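Local coordinates for SusD homolog (Bacteroides thetaiotaomicron VPI-5482, PDB 3FDH), which probably binds glycans at the bacterial cell surface and helps pass them to an outer-membrane transporter, as other SusD-family lipoproteins do, at residues 54-59 / 310-315; 115-120 / 159-164; 352-357 / 403-408; 325-330 / 372-377. All blocks are in the same frame, centred on the assembly; numbering follows the deposited sequence. Where two conformers were deposited one is given.

Interaction 1 of 4, residues 54-59 / 310-315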
loop_
_atom_site.group_PDB
_atom_site.type_symbol
_atom_site.label_atom_id
_atom_site.label_comp_id
_atom_site.label_asym_id
_atom_site.label_seq_id
_atom_site.Cartn_x
_atom_site.Cartn_y
_atom_site.Cartn_z
ATOM N N GLY A 54 -5.963 -9.602 12.761
ATOM C CA GLY A 54 -7.391 -9.330 12.865
ATOM C C GLY A 54 -7.906 -10.066 14.090
ATOM O O GLY A 54 -7.795 -11.288 14.178
ATOM N N VAL A 55 -8.499 -9.316 15.013
ATOM C CA VAL A 55 -8.892 -9.860 16.338
ATOM C C VAL A 55 -10.407 -9.807 16.625
ATOM O O VAL A 55 -10.901 -10.410 17.570
ATOM C CB VAL A 55 -8.071 -9.174 17.507
ATOM C CG1 VAL A 55 -6.538 -9.539 17.428
ATOM C CG2 VAL A 55 -8.308 -7.633 17.555
ATOM N N ASP A 56 -11.136 -9.082 15.797
ATOM C CA ASP A 56 -12.580 -8.988 15.967
ATOM C C ASP A 56 -13.371 -8.915 14.659
ATOM O O ASP A 56 -12.920 -8.368 13.657
ATOM C CB ASP A 56 -12.930 -7.770 16.833
ATOM C CG ASP A 56 -14.380 -7.793 17.287
ATOM O OD1 ASP A 56 -14.772 -8.730 17.997
ATOM O OD2 ASP A 56 -15.128 -6.874 16.925
ATOM N N ASN A 57 -14.550 -9.520 14.718
ATOM C CA ASN A 57 -15.539 -9.458 13.671
ATOM C C ASN A 57 -14.987 -9.876 12.316
ATOM O O ASN A 57 -14.269 -10.864 12.203
ATOM C CB ASN A 57 -16.098 -8.029 13.625
ATOM C CG ASN A 57 -17.535 -7.942 13.069
ATOM O OD1 ASN A 57 -17.952 -8.725 12.218
ATOM N ND2 ASN A 57 -18.281 -6.964 13.548
ATOM N N GLN A 58 -15.324 -9.125 11.280
ATOM C CA GLN A 58 -14.882 -9.515 9.940
ATOM C C GLN A 58 -13.393 -9.794 9.799
ATOM O O GLN A 58 -13.001 -10.795 9.190
ATOM C CB GLN A 58 -15.323 -8.521 8.868
ATOM C CG GLN A 58 -16.801 -8.650 8.590
ATOM C CD GLN A 58 -17.299 -7.710 7.481
ATOM O OE1 GLN A 58 -18.000 -6.727 7.784
ATOM N NE2 GLN A 58 -16.918 -7.985 6.196
ATOM N N LEU A 59 -12.578 -8.918 10.342
ATOM C CA LEU A 59 -11.116 -9.068 10.233
ATOM C C LEU A 59 -10.640 -10.308 11.019
ATOM O O LEU A 59 -9.603 -10.893 10.699
ATOM C CB LEU A 59 -10.383 -7.787 10.654
ATOM C CG LEU A 59 -8.970 -7.613 10.099
ATOM C CD1 LEU A 59 -8.979 -7.594 8.563
ATOM C CD2 LEU A 59 -8.359 -6.344 10.657
ATOM N N PRO A 310 -5.816 -15.845 17.006
ATOM C CA PRO A 310 -6.221 -15.184 18.241
ATOM C C PRO A 310 -7.594 -15.572 18.745
ATOM O O PRO A 310 -8.430 -16.116 18.032
ATOM C CB PRO A 310 -6.343 -13.720 17.819
ATOM C CG PRO A 310 -6.857 -13.828 16.427
ATOM C CD PRO A 310 -6.110 -15.028 15.833
ATOM N N ASP A 311 -7.805 -15.278 20.001
ATOM C CA ASP A 311 -9.144 -15.314 20.581
ATOM C C ASP A 311 -9.810 -14.036 20.062
ATOM O O ASP A 311 -9.148 -13.008 19.887
ATOM C CB ASP A 311 -9.088 -15.271 22.104
ATOM C CG ASP A 311 -8.541 -16.546 22.706
ATOM O OD1 ASP A 311 -8.675 -17.623 22.069
ATOM O OD2 ASP A 311 -8.030 -16.458 23.844
ATOM N N GLN A 312 -11.105 -14.102 19.795
ATOM C CA GLN A 312 -11.810 -12.955 19.251
ATOM C C GLN A 312 -12.146 -11.969 20.377
ATOM O O GLN A 312 -12.840 -12.298 21.350
ATOM C CB GLN A 312 -13.038 -13.439 18.501
ATOM C CG GLN A 312 -13.637 -12.354 17.665
ATOM C CD GLN A 312 -14.836 -12.823 16.895
ATOM O OE1 GLN A 312 -15.428 -12.047 16.133
ATOM N NE2 GLN A 312 -15.221 -14.090 17.091
ATOM N N SER A 313 -11.608 -10.765 20.273
ATOM C CA SER A 313 -11.744 -9.782 21.326
ATOM C C SER A 313 -11.160 -8.441 20.892
ATOM O O SER A 313 -10.141 -8.392 20.197
ATOM C CB SER A 313 -10.969 -10.279 22.549
ATOM O OG SER A 313 -10.917 -9.320 23.603
ATOM N N THR A 314 -11.793 -7.363 21.333
ATOM C CA THR A 314 -11.334 -6.033 20.972
ATOM C C THR A 314 -10.574 -5.418 22.129
ATOM O O THR A 314 -10.105 -4.287 22.049
ATOM C CB THR A 314 -12.485 -5.082 20.575
ATOM O OG1 THR A 314 -13.420 -4.990 21.657
ATOM C CG2 THR A 314 -13.194 -5.576 19.294
ATOM N N SER A 315 -10.449 -6.187 23.199
ATOM C CA SER A 315 -9.790 -5.706 24.408
ATOM C C SER A 315 -8.597 -6.517 24.913
ATOM O O SER A 315 -7.754 -5.998 25.634
ATOM C CB SER A 315 -10.809 -5.606 25.550
ATOM O OG SER A 315 -11.458 -6.833 25.807
#

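Interaction 2 of 4, residues 115-120 / 159-164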
loop_
_atom_site.group_PDB
_atom_site.type_symbol
_atom_site.label_atom_id
_atom_site.label_comp_id
_atom_site.label_asym_id
_atom_site.label_seq_id
_atom_site.Cartn_x
_atom_site.Cartn_y
_atom_site.Cartn_z
HETATM N N MSE A 115 -4.207 9.226 -11.789
HETATM C CA MSE A 115 -5.133 8.585 -10.849
HETATM C C MSE A 115 -5.830 7.432 -11.524
HETATM O O MSE A 115 -6.204 6.459 -10.871
HETATM C CB MSE A 115 -6.182 9.548 -10.296
HETATM C CG MSE A 115 -5.643 10.672 -9.438
HETATM SE SE MSE A 115 -5.188 9.939 -7.733
HETATM C CE MSE A 115 -3.313 9.687 -7.881
ATOM N N ALA A 116 -5.996 7.540 -12.835
ATOM C CA ALA A 116 -6.689 6.469 -13.594
ATOM C C ALA A 116 -5.776 5.233 -13.564
ATOM O O ALA A 116 -6.214 4.110 -13.353
ATOM C CB ALA A 116 -6.981 6.893 -15.020
ATOM N N ALA A 117 -4.494 5.488 -13.780
ATOM C CA ALA A 117 -3.492 4.435 -13.808
ATOM C C ALA A 117 -3.457 3.753 -12.464
ATOM O O ALA A 117 -3.402 2.531 -12.358
ATOM C CB ALA A 117 -2.098 5.007 -14.150
ATOM N N TYR A 118 -3.507 4.574 -11.434
ATOM C CA TYR A 118 -3.371 4.084 -10.063
ATOM C C TYR A 118 -4.500 3.154 -9.708
ATOM O O TYR A 118 -4.297 2.100 -9.111
ATOM C CB TYR A 118 -3.282 5.250 -9.062
ATOM C CG TYR A 118 -2.694 4.862 -7.733
ATOM C CD1 TYR A 118 -3.457 4.201 -6.780
ATOM C CD2 TYR A 118 -1.391 5.172 -7.421
ATOM C CE1 TYR A 118 -2.926 3.838 -5.542
ATOM C CE2 TYR A 118 -0.858 4.824 -6.196
ATOM C CZ TYR A 118 -1.635 4.166 -5.251
ATOM O OH TYR A 118 -1.086 3.821 -4.026
ATOM N N ASN A 119 -5.697 3.551 -10.112
ATOM C CA ASN A 119 -6.895 2.763 -9.803
ATOM C C ASN A 119 -6.996 1.515 -10.655
ATOM O O ASN A 119 -7.450 0.463 -10.189
ATOM C CB ASN A 119 -8.144 3.624 -9.872
ATOM C CG ASN A 119 -8.255 4.538 -8.667
ATOM O OD1 ASN A 119 -8.528 4.085 -7.552
ATOM N ND2 ASN A 119 -7.997 5.818 -8.873
ATOM N N CYS A 120 -6.512 1.611 -11.885
ATOM C CA CYS A 120 -6.496 0.424 -12.743
ATOM C C CYS A 120 -5.584 -0.612 -12.153
ATOM O O CYS A 120 -5.842 -1.816 -12.213
ATOM C CB CYS A 120 -6.023 0.744 -14.160
ATOM S SG CYS A 120 -7.281 1.612 -15.170
ATOM N N THR A 159 -1.234 -2.791 -19.739
ATOM C CA THR A 159 -0.921 -2.021 -20.925
ATOM C C THR A 159 -1.625 -0.664 -20.816
ATOM O O THR A 159 -1.065 0.357 -21.172
ATOM C CB THR A 159 -1.368 -2.726 -22.201
ATOM O OG1 THR A 159 -0.578 -3.913 -22.360
ATOM C CG2 THR A 159 -1.164 -1.812 -23.409
ATOM N N GLN A 160 -2.842 -0.674 -20.284
ATOM C CA GLN A 160 -3.646 0.547 -20.140
ATOM C C GLN A 160 -3.059 1.437 -19.078
ATOM O O GLN A 160 -3.023 2.654 -19.192
ATOM C CB GLN A 160 -5.107 0.236 -19.819
ATOM C CG GLN A 160 -5.810 -0.488 -20.938
ATOM C CD GLN A 160 -7.204 -0.996 -20.556
ATOM O OE1 GLN A 160 -8.156 -0.218 -20.400
ATOM N NE2 GLN A 160 -7.344 -2.319 -20.499
ATOM N N ILE A 161 -2.515 0.797 -18.068
ATOM C CA ILE A 161 -1.895 1.510 -16.956
ATOM C C ILE A 161 -0.686 2.310 -17.432
ATOM O O ILE A 161 -0.548 3.528 -17.177
ATOM C CB ILE A 161 -1.484 0.538 -15.844
ATOM C CG1 ILE A 161 -2.744 -0.003 -15.170
ATOM C CG2 ILE A 161 -0.584 1.203 -14.837
ATOM C CD1 ILE A 161 -2.519 -1.223 -14.262
ATOM N N ILE A 162 0.184 1.636 -18.161
ATOM C CA ILE A 162 1.411 2.304 -18.655
ATOM C C ILE A 162 1.075 3.419 -19.653
ATOM O O ILE A 162 1.691 4.499 -19.685
ATOM C CB ILE A 162 2.372 1.311 -19.286
ATOM C CG1 ILE A 162 2.795 0.302 -18.231
ATOM C CG2 ILE A 162 3.590 2.056 -19.886
ATOM C CD1 ILE A 162 3.482 0.965 -17.073
ATOM N N SER A 163 0.039 3.156 -20.415
ATOM C CA SER A 163 -0.426 4.095 -21.423
ATOM C C SER A 163 -0.940 5.362 -20.761
ATOM O O SER A 163 -0.651 6.481 -21.199
ATOM C CB SER A 163 -1.487 3.433 -22.288
ATOM O OG SER A 163 -1.999 4.338 -23.251
ATOM N N TYR A 164 -1.678 5.191 -19.681
ATOM C CA TYR A 164 -2.149 6.334 -18.914
ATOM C C TYR A 164 -0.991 7.159 -18.377
ATOM O O TYR A 164 -1.029 8.392 -18.363
ATOM C CB TYR A 164 -3.070 5.944 -17.760
ATOM C CG TYR A 164 -4.536 5.807 -18.147
ATOM C CD1 TYR A 164 -5.175 6.781 -18.878
ATOM C CD2 TYR A 164 -5.294 4.731 -17.698
ATOM C CE1 TYR A 164 -6.514 6.657 -19.208
ATOM C CE2 TYR A 164 -6.640 4.603 -18.016
ATOM C CZ TYR A 164 -7.242 5.563 -18.766
ATOM O OH TYR A 164 -8.582 5.427 -19.093
#

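Interaction 3 of 4, residues 352-357 / 403-408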
loop_
_atom_site.group_PDB
_atom_site.type_symbol
_atom_site.label_atom_id
_atom_site.label_comp_id
_atom_site.label_asym_id
_atom_site.label_seq_id
_atom_site.Cartn_x
_atom_site.Cartn_y
_atom_site.Cartn_z
ATOM N N ASP A 352 25.988 -3.118 -6.506
ATOM C CA ASP A 352 25.978 -2.632 -5.112
ATOM C C ASP A 352 24.751 -1.782 -4.853
ATOM O O ASP A 352 24.515 -0.787 -5.534
ATOM C CB ASP A 352 27.231 -1.808 -4.808
ATOM C CG ASP A 352 27.309 -1.351 -3.359
ATOM O OD1 ASP A 352 26.756 -2.001 -2.477
ATOM O OD2 ASP A 352 27.977 -0.338 -3.091
ATOM N N ALA A 353 23.990 -2.185 -3.838
ATOM C CA ALA A 353 22.737 -1.492 -3.449
ATOM C C ALA A 353 22.843 -0.883 -2.065
ATOM O O ALA A 353 21.887 -0.383 -1.515
ATOM C CB ALA A 353 21.574 -2.475 -3.484
ATOM N N GLU A 354 24.030 -0.897 -1.500
ATOM C CA GLU A 354 24.163 -0.469 -0.120
ATOM C C GLU A 354 23.669 0.949 0.187
ATOM O O GLU A 354 22.985 1.170 1.205
ATOM C CB GLU A 354 25.605 -0.623 0.362
ATOM C CG GLU A 354 25.767 -0.310 1.834
ATOM C CD GLU A 354 27.206 -0.265 2.270
ATOM O OE1 GLU A 354 27.947 -1.222 1.967
ATOM O OE2 GLU A 354 27.591 0.724 2.934
ATOM N N ASP A 355 24.028 1.906 -0.653
ATOM C CA ASP A 355 23.683 3.295 -0.364
ATOM C C ASP A 355 22.200 3.454 -0.510
ATOM O O ASP A 355 21.539 4.131 0.285
ATOM C CB ASP A 355 24.423 4.297 -1.280
ATOM C CG ASP A 355 25.919 4.288 -1.048
ATOM O OD1 ASP A 355 26.348 4.013 0.091
ATOM O OD2 ASP A 355 26.657 4.562 -2.008
ATOM N N ALA A 356 21.679 2.756 -1.508
ATOM C CA ALA A 356 20.260 2.844 -1.821
ATOM C C ALA A 356 19.452 2.262 -0.669
ATOM O O ALA A 356 18.455 2.827 -0.235
ATOM C CB ALA A 356 19.934 2.125 -3.130
ATOM N N LEU A 357 19.900 1.115 -0.189
ATOM C CA LEU A 357 19.205 0.438 0.891
ATOM C C LEU A 357 19.246 1.283 2.142
ATOM O O LEU A 357 18.279 1.356 2.888
ATOM C CB LEU A 357 19.813 -0.946 1.180
ATOM C CG LEU A 357 19.079 -1.794 2.228
ATOM C CD1 LEU A 357 17.603 -2.188 1.864
ATOM C CD2 LEU A 357 19.907 -3.092 2.506
ATOM N N VAL A 403 23.714 -2.898 12.144
ATOM C CA VAL A 403 22.954 -4.126 11.993
ATOM C C VAL A 403 22.648 -4.555 10.549
ATOM O O VAL A 403 22.950 -5.683 10.130
ATOM C CB VAL A 403 21.597 -4.004 12.749
ATOM C CG1 VAL A 403 20.706 -5.241 12.507
ATOM C CG2 VAL A 403 21.836 -3.743 14.244
ATOM N N VAL A 404 22.074 -3.641 9.789
ATOM C CA VAL A 404 21.614 -3.990 8.449
ATOM C C VAL A 404 22.720 -4.196 7.445
ATOM O O VAL A 404 22.640 -5.078 6.598
ATOM C CB VAL A 404 20.567 -2.973 7.872
ATOM C CG1 VAL A 404 20.148 -3.406 6.501
ATOM C CG2 VAL A 404 19.319 -2.844 8.776
ATOM N N LYS A 405 23.786 -3.423 7.583
ATOM C CA LYS A 405 24.848 -3.438 6.569
ATOM C C LYS A 405 25.432 -4.855 6.400
ATOM O O LYS A 405 25.588 -5.362 5.287
ATOM C CB LYS A 405 25.933 -2.394 6.919
ATOM C CG LYS A 405 27.006 -2.233 5.860
ATOM C CD LYS A 405 28.208 -1.430 6.347
ATOM C CE LYS A 405 27.926 0.063 6.475
ATOM N NZ LYS A 405 29.161 0.835 6.880
ATOM N N ALA A 406 25.739 -5.490 7.515
ATOM C CA ALA A 406 26.332 -6.826 7.478
ATOM C C ALA A 406 25.361 -7.858 6.888
ATOM O O ALA A 406 25.769 -8.728 6.132
ATOM C CB ALA A 406 26.831 -7.260 8.867
ATOM N N LYS A 407 24.079 -7.722 7.198
ATOM C CA LYS A 407 23.063 -8.664 6.719
ATOM C C LYS A 407 22.881 -8.486 5.231
ATOM O O LYS A 407 22.682 -9.454 4.482
ATOM C CB LYS A 407 21.740 -8.487 7.473
ATOM C CG LYS A 407 21.833 -8.944 8.918
ATOM C CD LYS A 407 20.556 -8.696 9.638
ATOM C CE LYS A 407 20.624 -8.974 11.155
ATOM N NZ LYS A 407 20.848 -10.399 11.541
ATOM N N TYR A 408 23.003 -7.243 4.803
ATOM C CA TYR A 408 22.869 -6.907 3.382
ATOM C C TYR A 408 24.047 -7.539 2.608
ATOM O O TYR A 408 23.865 -8.138 1.555
ATOM C CB TYR A 408 22.846 -5.381 3.134
ATOM C CG TYR A 408 23.215 -5.089 1.702
ATOM C CD1 TYR A 408 22.294 -5.307 0.668
ATOM C CD2 TYR A 408 24.507 -4.665 1.367
ATOM C CE1 TYR A 408 22.653 -5.110 -0.659
ATOM C CE2 TYR A 408 24.863 -4.452 0.059
ATOM C CZ TYR A 408 23.944 -4.686 -0.957
ATOM O OH TYR A 408 24.334 -4.485 -2.259
#

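Interaction 4 of 4, residues 325-330 / 372-377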
loop_
_atom_site.group_PDB
_atom_site.type_symbol
_atom_site.label_atom_id
_atom_site.label_comp_id
_atom_site.label_asym_id
_atom_site.label_seq_id
_atom_site.Cartn_x
_atom_site.Cartn_y
_atom_site.Cartn_z
ATOM N N ALA A 325 -2.486 6.783 14.992
ATOM C CA ALA A 325 -1.823 7.829 14.160
ATOM C C ALA A 325 -2.886 8.610 13.382
ATOM O O ALA A 325 -2.946 8.568 12.170
ATOM C CB ALA A 325 -0.805 7.192 13.183
ATOM N N LYS A 326 -3.653 9.392 14.138
ATOM C CA LYS A 326 -4.860 10.032 13.642
ATOM C C LYS A 326 -4.719 10.882 12.385
ATOM O O LYS A 326 -5.591 10.851 11.488
ATOM C CB LYS A 326 -5.514 10.847 14.755
ATOM C CG LYS A 326 -6.885 11.390 14.386
ATOM C CD LYS A 326 -7.442 12.181 15.555
ATOM C CE LYS A 326 -8.857 12.665 15.293
ATOM N NZ LYS A 326 -9.495 13.271 16.516
ATOM N N THR A 327 -3.603 11.596 12.336
ATOM C CA THR A 327 -3.332 12.529 11.260
ATOM C C THR A 327 -2.133 12.159 10.415
ATOM O O THR A 327 -1.665 12.955 9.627
ATOM C CB THR A 327 -3.210 13.966 11.786
ATOM O OG1 THR A 327 -2.132 14.054 12.712
ATOM C CG2 THR A 327 -4.502 14.392 12.487
ATOM N N ALA A 328 -1.680 10.919 10.501
ATOM C CA ALA A 328 -0.576 10.509 9.636
ATOM C C ALA A 328 -1.034 10.554 8.182
ATOM O O ALA A 328 -2.168 10.137 7.867
ATOM C CB ALA A 328 -0.082 9.081 10.003
ATOM N N PRO A 329 -0.148 10.975 7.257
ATOM C CA PRO A 329 -0.608 10.975 5.862
ATOM C C PRO A 329 -0.763 9.607 5.261
ATOM O O PRO A 329 -0.146 8.653 5.684
ATOM C CB PRO A 329 0.517 11.684 5.091
ATOM C CG PRO A 329 1.746 11.654 6.027
ATOM C CD PRO A 329 1.189 11.579 7.428
ATOM N N THR A 330 -1.597 9.558 4.240
ATOM C CA THR A 330 -1.744 8.374 3.437
ATOM C C THR A 330 -0.738 8.518 2.309
ATOM O O THR A 330 -0.769 9.474 1.533
ATOM C CB THR A 330 -3.155 8.183 2.855
ATOM O OG1 THR A 330 -4.080 7.934 3.914
ATOM C CG2 THR A 330 -3.162 7.023 1.875
ATOM N N ILE A 372 4.454 7.301 14.758
ATOM C CA ILE A 372 4.510 6.894 16.160
ATOM C C ILE A 372 4.296 8.128 17.031
ATOM O O ILE A 372 3.500 8.083 17.947
ATOM C CB ILE A 372 5.815 6.173 16.497
ATOM C CG1 ILE A 372 5.795 4.822 15.774
ATOM C CG2 ILE A 372 5.972 6.052 18.070
ATOM C CD1 ILE A 372 7.124 4.093 15.813
ATOM N N SER A 373 5.011 9.214 16.738
ATOM C CA SER A 373 4.882 10.481 17.478
ATOM C C SER A 373 3.471 11.074 17.413
ATOM O O SER A 373 2.957 11.607 18.388
ATOM C CB SER A 373 5.897 11.517 17.001
ATOM O OG SER A 373 7.181 11.079 17.398
ATOM N N ILE A 374 2.882 11.015 16.241
ATOM C CA ILE A 374 1.501 11.495 16.054
ATOM C C ILE A 374 0.599 10.722 17.018
ATOM O O ILE A 374 -0.292 11.275 17.684
ATOM C CB ILE A 374 1.031 11.332 14.578
ATOM C CG1 ILE A 374 1.692 12.424 13.700
ATOM C CG2 ILE A 374 -0.477 11.425 14.457
ATOM C CD1 ILE A 374 1.508 12.172 12.173
ATOM N N ALA A 375 0.858 9.417 17.086
ATOM C CA ALA A 375 0.031 8.488 17.888
ATOM C C ALA A 375 0.158 8.744 19.378
ATOM O O ALA A 375 -0.834 8.728 20.097
ATOM C CB ALA A 375 0.334 7.034 17.553
ATOM N N ILE A 376 1.388 8.991 19.812
ATOM C CA ILE A 376 1.691 9.309 21.208
ATOM C C ILE A 376 0.999 10.615 21.582
ATOM O O ILE A 376 0.392 10.725 22.644
ATOM C CB ILE A 376 3.234 9.371 21.464
ATOM C CG1 ILE A 376 3.828 7.956 21.339
ATOM C CG2 ILE A 376 3.547 9.995 22.840
ATOM C CD1 ILE A 376 5.336 7.910 21.296
ATOM N N LYS A 377 1.056 11.588 20.687
ATOM C CA LYS A 377 0.453 12.874 20.968
ATOM C C LYS A 377 -1.062 12.661 21.070
ATOM O O LYS A 377 -1.698 13.089 22.009
ATOM C CB LYS A 377 0.814 13.930 19.904
ATOM C CG LYS A 377 0.362 15.365 20.229
ATOM C CD LYS A 377 0.331 16.219 18.965
ATOM C CE LYS A 377 0.046 17.711 19.218
ATOM N NZ LYS A 377 1.277 18.498 19.564
#

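Interaction 1 of 4, residues 54-59 / 310-315
Gln312 and Asp56 reach past each other at about a right angle, each using its side chain for a different purpose. With CG opposite the backbone N (chi1 -167°) and the chain extended beyond it, Gln312 carries its amide to the backbone of Asn57, where Gln312 OE1 accepts from Asn57 N at 3.0 Å. OE1 is met at an ordinary C=O...N angle of 132°, the donor tilted slightly from the amide plane; the bond bends at the hydrogen, 141°. Glutamine suits the place because its extended chain carries the amide across to a backbone N-H; its NE2 has a weak hydrogen bond to Tyr61. Asp56 instead lies obliquely against Thr314, whose methyl CG2 comes to 3.2 Å from CG of the carboxylate, a close packing of carbon against a flat polar group.

Between these side chains the backbones meet. Ser313 N donates to Val55 O at 2.8 Å, and the CA of Gln312 adds a CA-H...O contact to Val55 O at 3.2 Å. Val55 also turns CG1 to Pro310 CB, 4.2 Å away. The rigid Pro310 ring covers Gly54 O, with its CG 3.5 Å off; this buried carbonyl has no hydrogen-bonding partner in the model. Ser313 OG takes Ser315 N and Lys316 N, fixing the loop's bend. The arrangement is loop-on-loop packing beside the start of helix 57-63, in a partly buried place well away from the centre of the chain, with an ST turn at Ser313.

Interaction 2 of 4, residues 115-120 / 159-164
In Ile161 a chi1 of -70° swings CG1 opposite the carbonyl carbon and lets the branch reach Cys120, whose CB it meets at 3.5 Å. Cys120 has a similar torsion, chi1 -75°, and this brings SG round beside its own backbone N and to the edge of the Tyr164 ring, 4.2 Å from CE2. The sulfur lies near the ring plane, making a sulfur-aromatic contact. One face of the same ring is covered by Ala116: its CB stands 3.8 Å from the ring centroid, almost straight above it, a clear CH-pi contact. Ala117 fills the middle, its CB resting 3.9 Å from Tyr164 CB and 4.2 Å from Ile161 CG2.

The segments, on helices 106-127 and 154-171, run nearly antiparallel, at 160°, their axes 8.3 Å apart. The alanine methyls suit this closeness: Ala117 CA and Ile161 CA come to 4.6 Å. Tyr164 offers a flat face on which the methyl of Ala116 can lie, while its hydroxyl, beyond the contact, bonds to Arg90 of helix 76-95. Ala89 and Leu86 of that helix pack on Ala116 and Cys120, so three helices share this core. Dispersion and the complementary fit of methyl, sulfur and ring hold these two segments, so the pairing probably depends on shape and burial far more than on directed polar bonds.

Interaction 3 of 4, residues 352-357 / 403-408
Tyr408 crosses to the start of helix 354-379 and settles its ring among Ala353, Glu354 and Leu357. Tyr408 OH accepts a hydrogen bond from Ala353 N at 2.8 Å, nearly straight at 165°. Ala353 is the N-cap residue, so the tyrosine holds the backbone where the helix begins. A second bond works locally. Asp352 OD1 accepts from Glu354 N at 3.1 Å, approached from above the carboxylate plane, and steadies the amide of the first helical turn. An aspartate suits this site because its short side chain can fold back onto the amide two residues on.

Apolar contacts follow the length of the ring. Leu357 slides past the tyrosine in the opposite direction, with CD2 3.7 Å from Tyr408 CD1, and the same methyl touches Val404 CG1 at 4.0 Å. Ala353 CB, small enough to sit close, lies 4.0 Å from Tyr408 CE1, while Glu354 CB reaches CE2 of the same ring at 3.9 Å. Phe340 of helix 335-348 and Thr416 of helix 412-423 extend the surface round Leu357.

The charged contact is looser. Glu354 OE2 lies against Lys405 CE at 3.6 Å, and the lysine, bent at chi3 (-73°), keeps NZ 4.2 Å from that oxygen, beyond salt-bridge range; NZ also makes a weak, long ion pair with Asp401. A tyrosine reaching the N-cap amide beside an Asx turn thus joins helix 393-410 to the start of helix 354-379, within the TPR-like helical packing expected of the SusD family.

Interaction 4 of 4, residues 325-330 / 372-377
Ala325 lies directly against Ala375, their CA atoms 4.2 Å apart, where a type I beta turn, Ala325 to Ala328, meets the flank of helix 354-379. The turn is closed by Ala328 N bonding to Ala325 O at 3.1 Å. Lys326 and Thr327 occupy its two corners, and Pro329 follows, carrying the chain on in an extended course to strand 330-331. The helix contributes two successive residues, Ile374 and Ala375.

Ile374 does most of the work. With its chi1 of -75° the two branches divide the turn between them. Ile374 CG2, set opposite the backbone N, nestles in the bend, 3.9 Å from Ala325 CA, 3.8 Å from Lys326 N and 3.6 Å from Thr327 OG1. CD1 runs on to the far end. A beta-branched side chain suits this place because its arms reach both limbs of the turn from a single residue, and the turn's alanines leave room for them. Thr327 meets the isoleucine at a slant, OG1 touching CG2. The small Ala375 lets the backbone come close, its CB 3.8 Å from Ala325 N.

Lys326 leads away, its NZ bonded to Ser245 O, and Ala328 O takes Asn249 ND2, so the turn is also tied to the 245-249 region. Ile374 CD1 ends 3.7 Å from Ala328 CA and 4.1 Å from its CB.

Overall arrangement
From the N terminus, residues 54-59 open the widest loop, which interaction 1 closes at 310-315. Interaction 2, joining helices 106-127 and 154-171, falls wholly within that loop, and the two lie on opposite sides of the chain's centre, their centres about 36 Å apart. After interaction 1 closes, 325-330 opens interaction 4 and 352-357 opens interaction 3; they close at 372-377 and 403-408, so these two contacts cross. Both use helix 354-379, near its start in interaction 3 and near its end in interaction 4, and so tie one long helix to a neighbouring helix and to a turn. Interactions 2 and 4 come within about 7 Å at their nearest atoms.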